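Local atomic coordinates of putative Nitroreductase (PDB entry 3E39), a protein that binds flavin mononucleotide and probably acts as an FMN-dependent oxidoreductase of the nitroreductase family. Residues A[119-124]-A[145-150]. Residues are numbered along the deposited sequence; the frame is centred on the assembly and turned at random.
With FMN (flavin mononucleotide), chain E.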
# COMPACT_ATOMS: atom_id res chain seq x y z
N ALA A 119 -10.50 -8.55 7.99
CA ALA A 119 -10.89 -7.45 7.10
C ALA A 119 -10.76 -7.80 5.64
O ALA A 119 -10.00 -8.70 5.27
CB ALA A 119 -10.07 -6.18 7.40
N VAL A 120 -11.49 -7.06 4.81
CA VAL A 120 -11.40 -7.19 3.37
C VAL A 120 -11.51 -5.81 2.67
O VAL A 120 -12.35 -4.95 3.02
CB VAL A 120 -12.42 -8.22 2.78
CG1 VAL A 120 -13.89 -7.83 3.15
CG2 VAL A 120 -12.22 -8.35 1.27
N TRP A 121 -10.60 -5.62 1.71
CA TRP A 121 -10.53 -4.45 0.85
C TRP A 121 -11.65 -4.61 -0.16
O TRP A 121 -11.67 -5.58 -0.88
CB TRP A 121 -9.20 -4.48 0.12
CG TRP A 121 -8.87 -3.34 -0.79
CD1 TRP A 121 -9.71 -2.60 -1.56
CD2 TRP A 121 -7.55 -2.89 -1.08
NE1 TRP A 121 -9.00 -1.68 -2.30
CE2 TRP A 121 -7.66 -1.84 -2.01
CE3 TRP A 121 -6.28 -3.27 -0.63
CZ2 TRP A 121 -6.55 -1.16 -2.51
CZ3 TRP A 121 -5.17 -2.58 -1.12
CH2 TRP A 121 -5.31 -1.54 -2.04
N LEU A 122 -12.59 -3.67 -0.20
CA LEU A 122 -13.67 -3.73 -1.17
C LEU A 122 -13.47 -2.61 -2.19
O LEU A 122 -13.45 -1.44 -1.81
CB LEU A 122 -15.03 -3.59 -0.49
CG LEU A 122 -15.43 -4.70 0.47
CD1 LEU A 122 -16.80 -4.39 1.11
CD2 LEU A 122 -15.47 -6.03 -0.21
N GLY A 123 -13.28 -2.98 -3.46
CA GLY A 123 -13.07 -2.03 -4.56
C GLY A 123 -14.16 -2.04 -5.63
O GLY A 123 -14.34 -1.07 -6.33
N GLU A 124 -14.89 -3.13 -5.77
CA GLU A 124 -15.99 -3.12 -6.72
C GLU A 124 -16.98 -2.01 -6.39
O GLU A 124 -17.59 -1.42 -7.29
CB GLU A 124 -16.66 -4.50 -6.73
CG GLU A 124 -18.01 -4.57 -7.44
CD GLU A 124 -19.20 -4.19 -6.54
OE1 GLU A 124 -19.00 -3.91 -5.34
OE2 GLU A 124 -20.32 -4.20 -7.06
N PHE A 145 -13.56 8.41 -4.41
CA PHE A 145 -13.84 7.26 -3.59
C PHE A 145 -12.85 6.18 -3.99
O PHE A 145 -12.88 5.71 -5.12
CB PHE A 145 -15.31 6.85 -3.78
CG PHE A 145 -15.75 5.66 -2.96
CD1 PHE A 145 -15.24 5.39 -1.69
CD2 PHE A 145 -16.77 4.84 -3.45
CE1 PHE A 145 -15.68 4.29 -0.96
CE2 PHE A 145 -17.23 3.75 -2.70
CZ PHE A 145 -16.68 3.48 -1.45
N GLU A 146 -11.97 5.81 -3.05
CA GLU A 146 -10.89 4.85 -3.33
C GLU A 146 -11.15 3.39 -2.95
O GLU A 146 -10.76 2.48 -3.69
CB GLU A 146 -9.62 5.31 -2.63
CG GLU A 146 -9.17 6.67 -3.04
CD GLU A 146 -8.69 6.69 -4.47
OE1 GLU A 146 -7.69 5.99 -4.79
OE2 GLU A 146 -9.32 7.39 -5.27
N ALA A 147 -11.78 3.15 -1.80
CA ALA A 147 -11.99 1.79 -1.29
C ALA A 147 -12.88 1.80 -0.07
O ALA A 147 -13.03 2.84 0.56
CB ALA A 147 -10.62 1.21 -0.85
N ALA A 148 -13.45 0.64 0.26
CA ALA A 148 -14.15 0.45 1.53
C ALA A 148 -13.46 -0.74 2.19
O ALA A 148 -13.18 -1.70 1.52
CB ALA A 148 -15.64 0.14 1.33
N ILE A 149 -13.19 -0.67 3.48
CA ILE A 149 -12.62 -1.80 4.20
C ILE A 149 -13.71 -2.26 5.14
O ILE A 149 -14.18 -1.46 5.98
CB ILE A 149 -11.41 -1.45 5.07
CG1 ILE A 149 -10.33 -0.78 4.24
CG2 ILE A 149 -10.82 -2.72 5.71
CD1 ILE A 149 -9.10 -0.48 5.02
N ALA A 150 -14.14 -3.50 4.96
CA ALA A 150 -15.13 -4.14 5.82
C ALA A 150 -14.35 -4.92 6.85
O ALA A 150 -13.38 -5.59 6.48
CB ALA A 150 -16.04 -5.09 5.01
N1 FMN E . -12.58 -8.75 -2.38
C2 FMN E . -13.96 -8.85 -2.47
O2 FMN E . -14.56 -9.79 -1.97
N3 FMN E . -14.69 -7.86 -3.09
C4 FMN E . -14.11 -6.76 -3.67
O4 FMN E . -14.83 -5.81 -4.03
C4A FMN E . -12.72 -6.64 -3.61
N5 FMN E . -12.12 -5.54 -4.17
C5A FMN E . -10.73 -5.39 -4.10
C6 FMN E . -10.14 -4.27 -4.71
C7 FMN E . -8.75 -4.09 -4.64
C7M FMN E . -8.11 -2.99 -5.44
C8 FMN E . -7.97 -5.05 -3.98
C8M FMN E . -6.47 -4.86 -3.86
C9 FMN E . -8.57 -6.17 -3.40
C9A FMN E . -9.96 -6.36 -3.45
N10 FMN E . -10.59 -7.49 -2.87
C10 FMN E . -11.97 -7.63 -2.95
C1' FMN E . -9.81 -8.56 -2.20
C2' FMN E . -9.08 -9.46 -3.20
O2' FMN E . -9.99 -10.35 -3.82
C3' FMN E . -8.00 -10.24 -2.47
O3' FMN E . -7.08 -9.32 -1.92
C4' FMN E . -7.22 -11.18 -3.39
O4' FMN E . -8.10 -12.17 -3.88
C5' FMN E . -6.10 -11.88 -2.66
O5' FMN E . -6.54 -12.42 -1.43
P FMN E . -5.91 -12.10 0.01
O1P FMN E . -6.29 -10.67 0.34
O2P FMN E . -6.48 -13.11 0.99
O3P FMN E . -4.43 -12.24 -0.16
O HOH W 1 -10.27 -0.17 -4.39
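Ala119 lays its CB 3.9 Å from CG2 of Ile149 where strand 118-122, at the edge of this chain's four-stranded antiparallel nitroreductase-family sheet, runs antiparallel to strand 143-152. The next residue, Val120, forms a hydrogen-bonded pair with Ala150: N and O of each are joined to the other in two backbone bonds. CG1 of Val120 rests against the Ala150 methyl group, while Val120 CG2 reaches toward the flavin, 3.7 Å from FMN N1; helix 72-77 packs on this face through Ile74.

Trp121 and Ile149, a non-hydrogen-bonded pair, point to the other face, toward helix 94-114. With CG anti to the backbone N (chi1 -178°), the indole lies over the dimethylbenzene end of the isoalloxazine, FMN C8M sitting 3.5 Å above the ring plane. Ala147 CB approaches the same indole obliquely, 3.6 Å from Trp121 NE1, and Gln99 of the second subunit also packs on it.

Leu122 repeats the double backbone bond with Ala148. The Leu122 side chain forks: CD1 meets Ala150 CB on the strand partner, and CD2 lies 3.5 Å from FMN N3.

Beyond the strand, Glu124 N gives FMN O4 the straighter bond (165° at H); that from Gly123 N is longer and more bent, and Gly123 N also lies 2.9 Å from FMN N5. The partner strand carries a classic beta bulge, where Glu146 and Ala147 both face Val84 of strand 80-87. Here one water, in the plane of the indole, accepts from Trp121 NE1 at 2.9 Å and donates to Glu146 O at 2.8 Å.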